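Local atomic coordinates of T-lymphoma invasion and metastasis-inducing protein 1 (Homo sapiens, PDB entry 4K2P), a protein that probably activates the small GTPase Rac by nucleotide exchange, with a PH and coiled-coil module that binds phosphoinositides and partner proteins. Residues V71-V76 with T122-H127; F101-Q106 with E110-A115; V223-L228 with H237-A242. The protein carries 5 engineered substitutions. All blocks are in the same frame, centred on the assembly; numbering follows the deposited sequence.

Contact 1. Residues V71-V76 with T122-H127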
ATOM      1  N   VAL A  71      -0.763  -5.780   8.943  1.00 28.94           N
ATOM      2  CA  VAL A  71      -0.052  -5.123   7.849  1.00 27.34           C
ATOM      3  C   VAL A  71       0.298  -6.057   6.697  1.00 28.79           C
ATOM      4  O   VAL A  71       1.137  -5.709   5.867  1.00 29.73           O
ATOM      5  CB  VAL A  71       1.260  -4.461   8.349  1.00 29.32           C
ATOM      6  CG1 VAL A  71       0.953  -3.469   9.459  1.00 29.48           C
ATOM      7  CG2 VAL A  71       2.258  -5.491   8.825  1.00 28.23           C
ATOM      8  N   GLU A  72      -0.350  -7.219   6.624  1.00 28.86           N
ATOM      9  CA  GLU A  72      -0.191  -8.090   5.460  1.00 30.93           C
ATOM     10  C   GLU A  72      -0.573  -7.303   4.215  1.00 27.63           C
ATOM     11  O   GLU A  72      -1.539  -6.553   4.235  1.00 26.39           O
ATOM     12  CB  GLU A  72      -1.056  -9.357   5.562  1.00 37.24           C
ATOM     13  CG  GLU A  72      -0.331 -10.571   6.127  1.00 43.98           C
ATOM     14  CD  GLU A  72      -1.167 -11.853   6.119  1.00 48.40           C
ATOM     15  OE1 GLU A  72      -1.949 -12.079   5.171  1.00 45.98           O
ATOM     16  OE2 GLU A  72      -1.033 -12.643   7.077  1.00 54.26           O
ATOM     17  N   ASN A  73       0.220  -7.440   3.161  1.00 27.48           N
ATOM     18  CA  ASN A  73      -0.067  -6.826   1.862  1.00 29.28           C
ATOM     19  C   ASN A  73      -0.150  -5.300   1.935  1.00 27.06           C
ATOM     20  O   ASN A  73      -0.932  -4.670   1.229  1.00 27.94           O
ATOM     21  CB  ASN A  73      -1.357  -7.408   1.266  1.00 30.36           C
ATOM     22  CG  ASN A  73      -1.217  -8.875   0.903  1.00 33.08           C
ATOM     23  OD1 ASN A  73      -0.235  -9.283   0.283  1.00 34.72           O
ATOM     24  ND2 ASN A  73      -2.198  -9.675   1.285  1.00 32.99           N
ATOM     25  N   SER A  74       0.691  -4.715   2.781  1.00 24.82           N
ATOM     26  CA  SER A  74       0.794  -3.269   2.918  1.00 23.84           C
ATOM     27  C   SER A  74       1.859  -2.673   1.997  1.00 23.43           C
ATOM     28  O   SER A  74       2.659  -3.388   1.398  1.00 25.44           O
ATOM     29  CB  SER A  74       1.120  -2.897   4.363  1.00 24.83           C
ATOM     30  OG  SER A  74       0.037  -3.192   5.217  1.00 28.46           O
ATOM     31  N   ILE A  75       1.844  -1.352   1.882  1.00 21.41           N
ATOM     32  CA  ILE A  75       2.935  -0.612   1.275  1.00 25.39           C
ATOM     33  C   ILE A  75       3.408   0.419   2.291  1.00 19.68           C
ATOM     34  O   ILE A  75       2.609   1.023   2.988  1.00 20.18           O
ATOM     35  CB  ILE A  75       2.510   0.098  -0.034  1.00 27.84           C
ATOM     36  CG1 ILE A  75       2.183  -0.925  -1.126  1.00 35.39           C
ATOM     37  CG2 ILE A  75       3.617   1.027  -0.531  1.00 31.87           C
ATOM     38  CD1 ILE A  75       1.492  -0.324  -2.363  1.00 36.88           C
ATOM     39  N   VAL A  76       4.712   0.638   2.349  1.00 21.43           N
ATOM     40  CA  VAL A  76       5.278   1.662   3.197  1.00 20.78           C
ATOM     41  C   VAL A  76       6.081   2.567   2.275  1.00 22.42           C
ATOM     42  O   VAL A  76       6.801   2.084   1.401  1.00 22.58           O
ATOM     43  CB  VAL A  76       6.168   1.094   4.323  1.00 23.35           C
ATOM     44  CG1 VAL A  76       6.505   2.184   5.326  1.00 21.79           C
ATOM     45  CG2 VAL A  76       5.476  -0.063   5.030  1.00 25.28           C
ATOM     46  N   THR A 122       7.300 -12.384   3.402  1.00 28.95           N
ATOM     47  CA  THR A 122       7.193 -13.681   4.054  1.00 31.25           C
ATOM     48  C   THR A 122       5.741 -14.129   4.110  1.00 31.49           C
ATOM     49  O   THR A 122       5.452 -15.309   3.956  1.00 34.89           O
ATOM     50  CB  THR A 122       7.767 -13.658   5.503  1.00 35.63           C
ATOM     51  OG1 THR A 122       9.160 -13.327   5.471  1.00 35.04           O
ATOM     52  CG2 THR A 122       7.604 -15.013   6.177  1.00 38.20           C
ATOM     53  N   ALA A 123       4.827 -13.191   4.327  1.00 28.14           N
ATOM     54  CA  ALA A 123       3.413 -13.530   4.394  1.00 30.56           C
ATOM     55  C   ALA A 123       2.913 -14.026   3.032  1.00 30.99           C
ATOM     56  O   ALA A 123       2.106 -14.953   2.959  1.00 33.50           O
ATOM     57  CB  ALA A 123       2.600 -12.335   4.861  1.00 31.58           C
ATOM     58  N   VAL A 124       3.394 -13.405   1.957  1.00 28.76           N
ATOM     59  CA  VAL A 124       3.036 -13.822   0.607  1.00 29.59           C
ATOM     60  C   VAL A 124       3.534 -15.241   0.360  1.00 30.78           C
ATOM     61  O   VAL A 124       2.828 -16.064  -0.225  1.00 32.21           O
ATOM     62  CB  VAL A 124       3.623 -12.864  -0.454  1.00 29.69           C
ATOM     63  CG1 VAL A 124       3.431 -13.410  -1.864  1.00 33.99           C
ATOM     64  CG2 VAL A 124       2.979 -11.495  -0.341  1.00 28.68           C
ATOM     65  N   ALA A 125       4.738 -15.536   0.838  1.00 31.87           N
ATOM     66  CA  ALA A 125       5.323 -16.859   0.642  1.00 35.86           C
ATOM     67  C   ALA A 125       4.538 -17.909   1.419  1.00 38.14           C
ATOM     68  O   ALA A 125       4.339 -19.025   0.944  1.00 40.77           O
ATOM     69  CB  ALA A 125       6.778 -16.865   1.056  1.00 35.96           C
ATOM     70  N   ARG A 126       4.087 -17.536   2.614  1.00 37.31           N
ATOM     71  CA  ARG A 126       3.290 -18.417   3.462  1.00 40.94           C
ATOM     72  C   ARG A 126       2.022 -18.820   2.719  1.00 40.50           C
ATOM     73  O   ARG A 126       1.612 -19.982   2.710  1.00 40.91           O
ATOM     74  CB  ARG A 126       2.919 -17.706   4.768  1.00 45.26           C
ATOM     75  CG  ARG A 126       2.275 -18.595   5.827  1.00 54.82           C
ATOM     76  CD  ARG A 126       1.803 -17.784   7.045  1.00 61.45           C
ATOM     77  NE  ARG A 126       2.758 -16.744   7.440  1.00 63.82           N
ATOM     78  CZ  ARG A 126       2.432 -15.493   7.777  1.00 64.59           C
ATOM     79  NH1 ARG A 126       1.163 -15.100   7.804  1.00 71.70           N
ATOM     80  NH2 ARG A 126       3.382 -14.624   8.111  1.00 56.85           N
ATOM     81  N   HIS A 127       1.424 -17.824   2.081  1.00 40.40           N
ATOM     82  CA  HIS A 127       0.182 -17.973   1.337  1.00 44.61           C
ATOM     83  C   HIS A 127       0.331 -18.951   0.171  1.00 43.52           C
ATOM     84  O   HIS A 127      -0.616 -19.658  -0.171  1.00 47.09           O
ATOM     85  CB  HIS A 127      -0.271 -16.595   0.836  1.00 49.57           C
ATOM     86  CG  HIS A 127      -1.627 -16.586   0.202  1.00 61.95           C
ATOM     87  ND1 HIS A 127      -1.833 -16.908  -1.123  1.00 69.41           N
ATOM     88  CD2 HIS A 127      -2.844 -16.269   0.705  1.00 67.65           C
ATOM     89  CE1 HIS A 127      -3.120 -16.808  -1.404  1.00 75.09           C
ATOM     90  NE2 HIS A 127      -3.755 -16.421  -0.313  1.00 74.09           N
TER
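Glu72 turns its CG to chi1 -95°, off the staggered positions, and then runs out extended, while Arg126, with CG anti to the backbone N, bends at chi3 -41° to meet it. The contact lies in the PH fold: Glu72 and Asn73 are the two corner residues of a type II beta turn leading into strand 75-78, and they pack against the far part of helix 106-128. Midway along Glu72, CG rests on the methyl CB of Ala123 at 3.6 Å. Beyond it, Glu72 OE2 reaches the edge of the Arg126 guanidinium, 3.4 Å from NH1. The salt bridge carries a weak hydrogen bond, long and bent to 127° at the hydrogen, and the two planes are steeply inclined to each other. One guanidinium face lies over Ala123 CA, toward the rim of the group. Asn73 takes the positive phi expected at the second corner; its OD1 sits 4.0 Å from Val124 CG2 and also takes a weak bond from Arg194 of helix 168-203. Val124 touches Phe195 and Tyr198 of the same helix. The turn is braced from within by Ser74 OG, which donates to Val71 O at 2.8 Å from above the carbonyl plane.

Contact 2. Residues F101-Q106 with E110-A115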
ATOM      1  N   PHE A 101       4.111   7.560  10.579  1.00 18.69           N
ATOM      2  CA  PHE A 101       5.089   7.240  11.602  1.00 19.87           C
ATOM      3  C   PHE A 101       6.272   8.194  11.466  1.00 22.28           C
ATOM      4  O   PHE A 101       6.681   8.496  10.348  1.00 23.72           O
ATOM      5  CB  PHE A 101       5.589   5.804  11.466  1.00 21.34           C
ATOM      6  CG  PHE A 101       4.519   4.763  11.533  1.00 23.08           C
ATOM      7  CD1 PHE A 101       4.132   4.211  12.749  1.00 23.08           C
ATOM      8  CD2 PHE A 101       3.928   4.296  10.376  1.00 23.01           C
ATOM      9  CE1 PHE A 101       3.159   3.229  12.804  1.00 25.07           C
ATOM     10  CE2 PHE A 101       2.957   3.312  10.425  1.00 25.10           C
ATOM     11  CZ  PHE A 101       2.571   2.778  11.640  1.00 24.87           C
ATOM     12  N   GLN A 102       6.815   8.667  12.588  1.00 21.41           N
ATOM     13  CA  GLN A 102       8.041   9.460  12.575  1.00 22.33           C
ATOM     14  C   GLN A 102       9.121   8.763  13.402  1.00 23.93           C
ATOM     15  O   GLN A 102       8.894   8.394  14.562  1.00 23.44           O
ATOM     16  CB  GLN A 102       7.806  10.872  13.119  1.00 24.43           C
ATOM     17  CG  GLN A 102       9.041  11.797  12.999  1.00 27.21           C
ATOM     18  CD  GLN A 102       8.921  13.077  13.814  1.00 32.17           C
ATOM     19  OE1 GLN A 102       8.212  13.125  14.818  1.00 32.90           O
ATOM     20  NE2 GLN A 102       9.626  14.119  13.385  1.00 34.97           N
ATOM     21  N   THR A 103      10.286   8.590  12.786  1.00 25.21           N
ATOM     22  CA  THR A 103      11.456   8.035  13.447  1.00 29.06           C
ATOM     23  C   THR A 103      12.567   9.115  13.522  1.00 28.14           C
ATOM     24  O   THR A 103      12.287  10.309  13.375  1.00 30.06           O
ATOM     25  CB  THR A 103      11.923   6.758  12.709  1.00 28.24           C
ATOM     26  OG1 THR A 103      12.971   6.111  13.441  1.00 27.79           O
ATOM     27  CG2 THR A 103      12.386   7.080  11.298  1.00 32.42           C
ATOM     28  N   THR A 104      13.812   8.699  13.752  1.00 27.58           N
ATOM     29  CA  THR A 104      14.872   9.594  14.213  1.00 26.92           C
ATOM     30  C   THR A 104      15.899   9.952  13.152  1.00 27.06           C
ATOM     31  O   THR A 104      16.646  10.907  13.318  1.00 28.66           O
ATOM     32  CB  THR A 104      15.634   8.964  15.397  1.00 29.28           C
ATOM     33  OG1 THR A 104      15.939   7.598  15.083  1.00 29.86           O
ATOM     34  CG2 THR A 104      14.799   9.007  16.660  1.00 27.61           C
ATOM     35  N   SER A 105      15.953   9.175  12.075  1.00 27.94           N
ATOM     36  CA  SER A 105      16.943   9.397  11.027  1.00 30.48           C
ATOM     37  C   SER A 105      16.546   8.692   9.748  1.00 29.48           C
ATOM     38  O   SER A 105      15.621   7.887   9.730  1.00 27.13           O
ATOM     39  CB  SER A 105      18.329   8.910  11.470  1.00 35.16           C
ATOM     40  OG  SER A 105      18.351   7.501  11.615  1.00 34.64           O
ATOM     41  N   GLN A 106      17.254   8.997   8.672  1.00 29.67           N
ATOM     42  CA  GLN A 106      16.990   8.370   7.387  1.00 29.33           C
ATOM     43  C   GLN A 106      17.307   6.878   7.456  1.00 28.00           C
ATOM     44  O   GLN A 106      16.599   6.051   6.877  1.00 26.42           O
ATOM     45  CB  GLN A 106      17.812   9.051   6.286  1.00 35.64           C
ATOM     46  CG  GLN A 106      17.606   8.461   4.898  1.00 38.77           C
ATOM     47  CD  GLN A 106      16.152   8.464   4.473  1.00 37.90           C
ATOM     48  OE1 GLN A 106      15.369   9.320   4.885  1.00 36.18           O
ATOM     49  NE2 GLN A 106      15.779   7.494   3.653  1.00 39.54           N
ATOM     50  N   GLU A 110      14.635   3.789   6.801  1.00 22.75           N
ATOM     51  CA  GLU A 110      14.860   2.753   5.805  1.00 27.47           C
ATOM     52  C   GLU A 110      14.799   1.375   6.447  1.00 28.31           C
ATOM     53  O   GLU A 110      14.360   0.420   5.826  1.00 31.24           O
ATOM     54  CB  GLU A 110      16.214   2.940   5.116  1.00 32.28           C
ATOM     55  CG  GLU A 110      16.251   4.049   4.076  1.00 37.20           C
ATOM     56  CD  GLU A 110      17.673   4.448   3.696  1.00 45.51           C
ATOM     57  OE1 GLU A 110      18.630   3.848   4.232  1.00 51.74           O
ATOM     58  OE2 GLU A 110      17.834   5.356   2.852  1.00 46.28           O
ATOM     59  N   ASN A 111      15.239   1.270   7.694  1.00 27.34           N
ATOM     60  CA  ASN A 111      15.201  -0.010   8.390  1.00 25.66           C
ATOM     61  C   ASN A 111      13.773  -0.456   8.686  1.00 24.17           C
ATOM     62  O   ASN A 111      13.469  -1.643   8.631  1.00 26.46           O
ATOM     63  CB  ASN A 111      16.014   0.059   9.681  1.00 28.43           C
ATOM     64  CG  ASN A 111      17.504   0.002   9.428  1.00 34.28           C
ATOM     65  OD1 ASN A 111      17.950  -0.485   8.386  1.00 37.87           O
ATOM     66  ND2 ASN A 111      18.286   0.495  10.383  1.00 36.99           N
ATOM     67  N   TRP A 112      12.903   0.496   9.007  1.00 21.84           N
ATOM     68  CA  TRP A 112      11.500   0.189   9.260  1.00 19.21           C
ATOM     69  C   TRP A 112      10.827  -0.247   7.959  1.00 22.84           C
ATOM     70  O   TRP A 112      10.050  -1.201   7.946  1.00 23.84           O
ATOM     71  CB  TRP A 112      10.779   1.396   9.869  1.00 19.88           C
ATOM     72  CG  TRP A 112      10.817   1.423  11.368  1.00 21.43           C
ATOM     73  CD1 TRP A 112      11.549   2.268  12.171  1.00 23.58           C
ATOM     74  CD2 TRP A 112      10.099   0.556  12.252  1.00 22.41           C
ATOM     75  NE1 TRP A 112      11.324   1.967  13.501  1.00 24.65           N
ATOM     76  CE2 TRP A 112      10.435   0.925  13.575  1.00 23.87           C
ATOM     77  CE3 TRP A 112       9.201  -0.497  12.056  1.00 22.66           C
ATOM     78  CZ2 TRP A 112       9.902   0.280  14.686  1.00 25.38           C
ATOM     79  CZ3 TRP A 112       8.683  -1.139  13.167  1.00 25.49           C
ATOM     80  CH2 TRP A 112       9.029  -0.746  14.461  1.00 25.90           C
ATOM     81  N   ILE A 113      11.138   0.436   6.861  1.00 22.15           N
ATOM     82  CA  ILE A 113      10.545   0.090   5.578  1.00 23.68           C
ATOM     83  C   ILE A 113      10.983  -1.319   5.193  1.00 23.60           C
ATOM     84  O   ILE A 113      10.177  -2.128   4.743  1.00 23.01           O
ATOM     85  CB  ILE A 113      10.933   1.100   4.473  1.00 25.20           C
ATOM     86  CG1 ILE A 113      10.220   2.431   4.728  1.00 24.87           C
ATOM     87  CG2 ILE A 113      10.544   0.565   3.093  1.00 27.94           C
ATOM     88  CD1 ILE A 113      10.532   3.517   3.737  1.00 26.63           C
ATOM     89  N   THR A 114      12.253  -1.617   5.421  1.00 26.21           N
ATOM     90  CA  THR A 114      12.818  -2.908   5.075  1.00 26.80           C
ATOM     91  C   THR A 114      12.175  -4.012   5.898  1.00 26.53           C
ATOM     92  O   THR A 114      11.817  -5.051   5.358  1.00 28.41           O
ATOM     93  CB  THR A 114      14.334  -2.912   5.281  1.00 27.83           C
ATOM     94  OG1 THR A 114      14.935  -2.076   4.290  1.00 27.93           O
ATOM     95  CG2 THR A 114      14.920  -4.312   5.148  1.00 30.14           C
ATOM     96  N   ALA A 115      11.989  -3.772   7.191  1.00 25.03           N
ATOM     97  CA  ALA A 115      11.462  -4.796   8.088  1.00 24.93           C
ATOM     98  C   ALA A 115      10.000  -5.105   7.773  1.00 25.20           C
ATOM     99  O   ALA A 115       9.592  -6.266   7.769  1.00 25.04           O
ATOM    100  CB  ALA A 115      11.607  -4.364   9.534  1.00 26.70           C
TER
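Gln106 and Glu110, one helical turn apart, set their flat end groups nearly perpendicular, the amide and carboxylate planes 80° apart. Gln106 leaves the backbone with CG anti to N and then folds at chi2 56°, which brings its amide round to the carboxylate of Glu110. Its NE2 donates to Glu110 OE2 over 3.1 Å, in a nearly straight bond of 175° at the hydrogen. The carboxylate oxygen lies in the plane of the amide, yet it is itself met from above the carboxylate plane, so the bond suits the donor better than the acceptor. Below this pair runs the ordinary helical bond from Glu110 N to Gln106 O, 3.0 Å long, and the start of the Glu110 chain passes close by that carbonyl, with CG 3.5 Å from Gln106 O, before running on extended. The carbonyl of Glu110 is gripped twice in turn: Thr114 N and Thr114 OG1 reach Glu110 O from opposite faces of its plane. On the inner side the chemistry changes. Thr103 and Trp112 both point their CB across the contact, and Thr103 OG1 comes obliquely to Trp112 CD1 at 4.3 Å. The indole also meets the ring of Phe89, their planes nearly parallel, and has Lys10 as a cation-pi partner. Ser105 is the N-cap, its OG accepting from Glu108 N in the first turn. This is the junction of the last beta strand with the C-terminal helix of a PH domain, the helix closing one end of the curled sheet and turning its tryptophan inward.

Contact 3. Residues V223-L228 with H237-A242; sequences VAMGRL and HALVAA
Ala224 O accepts the backbone N-H of Leu228 at 3.0 Å and also lies over one face of the Arg227 guanidinium, toward its rim; these three residues, with Met225, make the hole into which Leu239 fits as a knob. With its CG anti to the carbonyl carbon (chi1 -71°), Leu239 sends both methyls at helix 219-228. Leu239 CD1 presses on Met225 CG at 3.4 Å, tight for two carbons. The other branch, CD2, stands 3.9 Å from Ala224 CB and meets Leu228 CD1 tip to tip at 4.1 Å. Arg227 NH2 reaches the same methyl obliquely, the guanidinium being held by NH1 on Val28 O. Were Leu239 replaced by an alanine, the hole among Ala224, Met225, Arg227 and Leu228 would probably be left unfilled and the segments deprived of the residue through which they touch. Their short axes pass 10.8 Å apart at 119°, and Leu239 spans the space between them. The pair belongs to the CC-Ex region and sits against the PH sheet: Leu228 and Leu239 touch Val28 of strand 27-30, Leu228 and Ala238 rest on Leu20 of strand 10-23, and Val240 touches Gln187 of helix 168-203.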
ATOM      1  N   VAL A 223      -9.912  12.227  -8.827  1.00 26.25           N
ATOM      2  CA  VAL A 223     -10.974  13.004  -8.201  1.00 26.78           C
ATOM      3  C   VAL A 223     -11.059  12.617  -6.727  1.00 25.50           C
ATOM      4  O   VAL A 223     -11.155  13.484  -5.863  1.00 28.15           O
ATOM      5  CB  VAL A 223     -12.337  12.786  -8.912  1.00 30.45           C
ATOM      6  CG1 VAL A 223     -13.487  13.369  -8.103  1.00 31.59           C
ATOM      7  CG2 VAL A 223     -12.318  13.415 -10.301  1.00 35.19           C
ATOM      8  N   ALA A 224     -10.972  11.320  -6.435  1.00 23.83           N
ATOM      9  CA  ALA A 224     -11.071  10.842  -5.050  1.00 25.49           C
ATOM     10  C   ALA A 224      -9.878  11.299  -4.208  1.00 26.04           C
ATOM     11  O   ALA A 224     -10.029  11.666  -3.041  1.00 28.47           O
ATOM     12  CB  ALA A 224     -11.188   9.339  -5.022  1.00 25.87           C
ATOM     13  N   MET A 225      -8.691  11.282  -4.800  1.00 25.83           N
ATOM     14  CA  MET A 225      -7.495  11.748  -4.119  1.00 25.14           C
ATOM     15  C   MET A 225      -7.622  13.247  -3.820  1.00 30.72           C
ATOM     16  O   MET A 225      -7.140  13.733  -2.794  1.00 31.27           O
ATOM     17  CB  MET A 225      -6.245  11.472  -4.960  1.00 26.77           C
ATOM     18  CG  MET A 225      -5.798  10.020  -4.918  1.00 27.11           C
ATOM     19  SD  MET A 225      -4.159   9.700  -5.623  1.00 35.76           S
ATOM     20  CE  MET A 225      -4.476   9.980  -7.355  1.00 34.61           C
ATOM     21  N   GLY A 226      -8.282  13.974  -4.717  1.00 32.62           N
ATOM     22  CA  GLY A 226      -8.507  15.393  -4.518  1.00 34.97           C
ATOM     23  C   GLY A 226      -9.407  15.622  -3.317  1.00 35.27           C
ATOM     24  O   GLY A 226      -9.188  16.532  -2.518  1.00 36.79           O
ATOM     25  N   ARG A 227     -10.412  14.765  -3.180  1.00 34.99           N
ATOM     26  CA  ARG A 227     -11.337  14.842  -2.059  1.00 38.34           C
ATOM     27  C   ARG A 227     -10.594  14.586  -0.746  1.00 37.48           C
ATOM     28  O   ARG A 227     -10.872  15.221   0.265  1.00 39.80           O
ATOM     29  CB  ARG A 227     -12.478  13.842  -2.254  1.00 42.60           C
ATOM     30  CG  ARG A 227     -13.413  13.694  -1.066  1.00 47.96           C
ATOM     31  CD  ARG A 227     -14.493  12.654  -1.347  1.00 51.05           C
ATOM     32  NE  ARG A 227     -13.907  11.365  -1.707  1.00 50.33           N
ATOM     33  CZ  ARG A 227     -13.284  10.559  -0.853  1.00 48.46           C
ATOM     34  NH1 ARG A 227     -13.149  10.918   0.422  1.00 46.12           N
ATOM     35  NH2 ARG A 227     -12.782   9.404  -1.276  1.00 48.53           N
ATOM     36  N   LEU A 228      -9.646  13.654  -0.773  1.00 33.43           N
ATOM     37  CA  LEU A 228      -8.864  13.311   0.409  1.00 32.43           C
ATOM     38  C   LEU A 228      -7.845  14.380   0.794  1.00 35.57           C
ATOM     39  O   LEU A 228      -7.406  14.431   1.942  1.00 40.50           O
ATOM     40  CB  LEU A 228      -8.121  11.994   0.186  1.00 26.85           C
ATOM     41  CG  LEU A 228      -8.933  10.711   0.159  1.00 25.29           C
ATOM     42  CD1 LEU A 228      -8.023   9.567  -0.224  1.00 23.47           C
ATOM     43  CD2 LEU A 228      -9.584  10.471   1.505  1.00 26.90           C
ATOM     44  N   HIS A 237      -3.007   3.814  -3.072  1.00 19.18           N
ATOM     45  CA  HIS A 237      -3.101   2.459  -2.559  1.00 19.32           C
ATOM     46  C   HIS A 237      -4.332   2.307  -1.696  1.00 19.57           C
ATOM     47  O   HIS A 237      -5.034   1.322  -1.812  1.00 19.74           O
ATOM     48  CB  HIS A 237      -1.868   2.060  -1.751  1.00 20.35           C
ATOM     49  CG  HIS A 237      -1.914   0.640  -1.283  1.00 21.77           C
ATOM     50  ND1 HIS A 237      -1.359   0.217  -0.095  1.00 24.76           N
ATOM     51  CD2 HIS A 237      -2.474  -0.457  -1.844  1.00 24.61           C
ATOM     52  CE1 HIS A 237      -1.567  -1.077   0.053  1.00 27.02           C
ATOM     53  NE2 HIS A 237      -2.245  -1.509  -0.993  1.00 27.96           N
ATOM     54  N   ALA A 238      -4.592   3.277  -0.819  1.00 18.91           N
ATOM     55  CA  ALA A 238      -5.734   3.178   0.087  1.00 20.14           C
ATOM     56  C   ALA A 238      -7.043   3.078  -0.701  1.00 21.91           C
ATOM     57  O   ALA A 238      -7.930   2.303  -0.352  1.00 25.35           O
ATOM     58  CB  ALA A 238      -5.776   4.368   1.037  1.00 19.17           C
ATOM     59  N   LEU A 239      -7.151   3.868  -1.762  1.00 21.37           N
ATOM     60  CA  LEU A 239      -8.356   3.897  -2.579  1.00 22.30           C
ATOM     61  C   LEU A 239      -8.551   2.569  -3.306  1.00 22.85           C
ATOM     62  O   LEU A 239      -9.653   2.032  -3.357  1.00 25.04           O
ATOM     63  CB  LEU A 239      -8.279   5.061  -3.568  1.00 23.04           C
ATOM     64  CG  LEU A 239      -8.412   6.437  -2.919  1.00 22.50           C
ATOM     65  CD1 LEU A 239      -7.907   7.526  -3.846  1.00 24.57           C
ATOM     66  CD2 LEU A 239      -9.859   6.697  -2.531  1.00 22.90           C
ATOM     67  N   VAL A 240      -7.467   2.020  -3.834  1.00 22.11           N
ATOM     68  CA  VAL A 240      -7.531   0.763  -4.550  1.00 21.80           C
ATOM     69  C   VAL A 240      -7.866  -0.388  -3.610  1.00 23.98           C
ATOM     70  O   VAL A 240      -8.689  -1.234  -3.935  1.00 25.65           O
ATOM     71  CB  VAL A 240      -6.206   0.466  -5.282  1.00 22.16           C
ATOM     72  CG1 VAL A 240      -6.178  -0.987  -5.803  1.00 24.39           C
ATOM     73  CG2 VAL A 240      -6.020   1.434  -6.428  1.00 24.89           C
ATOM     74  N   ALA A 241      -7.228  -0.412  -2.444  1.00 24.21           N
ATOM     75  CA  ALA A 241      -7.406  -1.501  -1.493  1.00 28.35           C
ATOM     76  C   ALA A 241      -8.820  -1.493  -0.941  1.00 28.28           C
ATOM     77  O   ALA A 241      -9.381  -2.545  -0.635  1.00 30.76           O
ATOM     78  CB  ALA A 241      -6.387  -1.403  -0.361  1.00 29.39           C
ATOM     79  N   ALA A 242      -9.404  -0.307  -0.828  1.00 25.86           N
ATOM     80  CA  ALA A 242     -10.750  -0.181  -0.276  1.00 29.81           C
ATOM     81  C   ALA A 242     -11.802  -0.831  -1.189  1.00 35.35           C
ATOM     82  O   ALA A 242     -12.934  -1.069  -0.768  1.00 38.80           O
ATOM     83  CB  ALA A 242     -11.090   1.274  -0.052  1.00 26.47           C
TER

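How the contacts relate
All three contacts mix core and surface. Contact 1 has buried Ala123 and Val124 beneath exposed Arg126; contact 2 has buried Thr103 and Trp112 beside exposed Gln106 and Glu110; in contact 3 the partly exposed Leu239 meets buried Met225 and Leu228. Contacts 1 and 2 use the C-terminal and N-terminal parts of helix 106-128 against the same sheet, each with a charged or polar pair, whereas contact 3, among the short CC-Ex helices, is almost wholly apolar. Contact 2 lies inside the loop that contact 1 closes, and Val76 CG1 packs on Ile113 CG1. His237 of contact 3 packs on Ile75 and the Asn73 backbone, while contacts 2 and 3 stay about 12 Å apart at their nearest atoms.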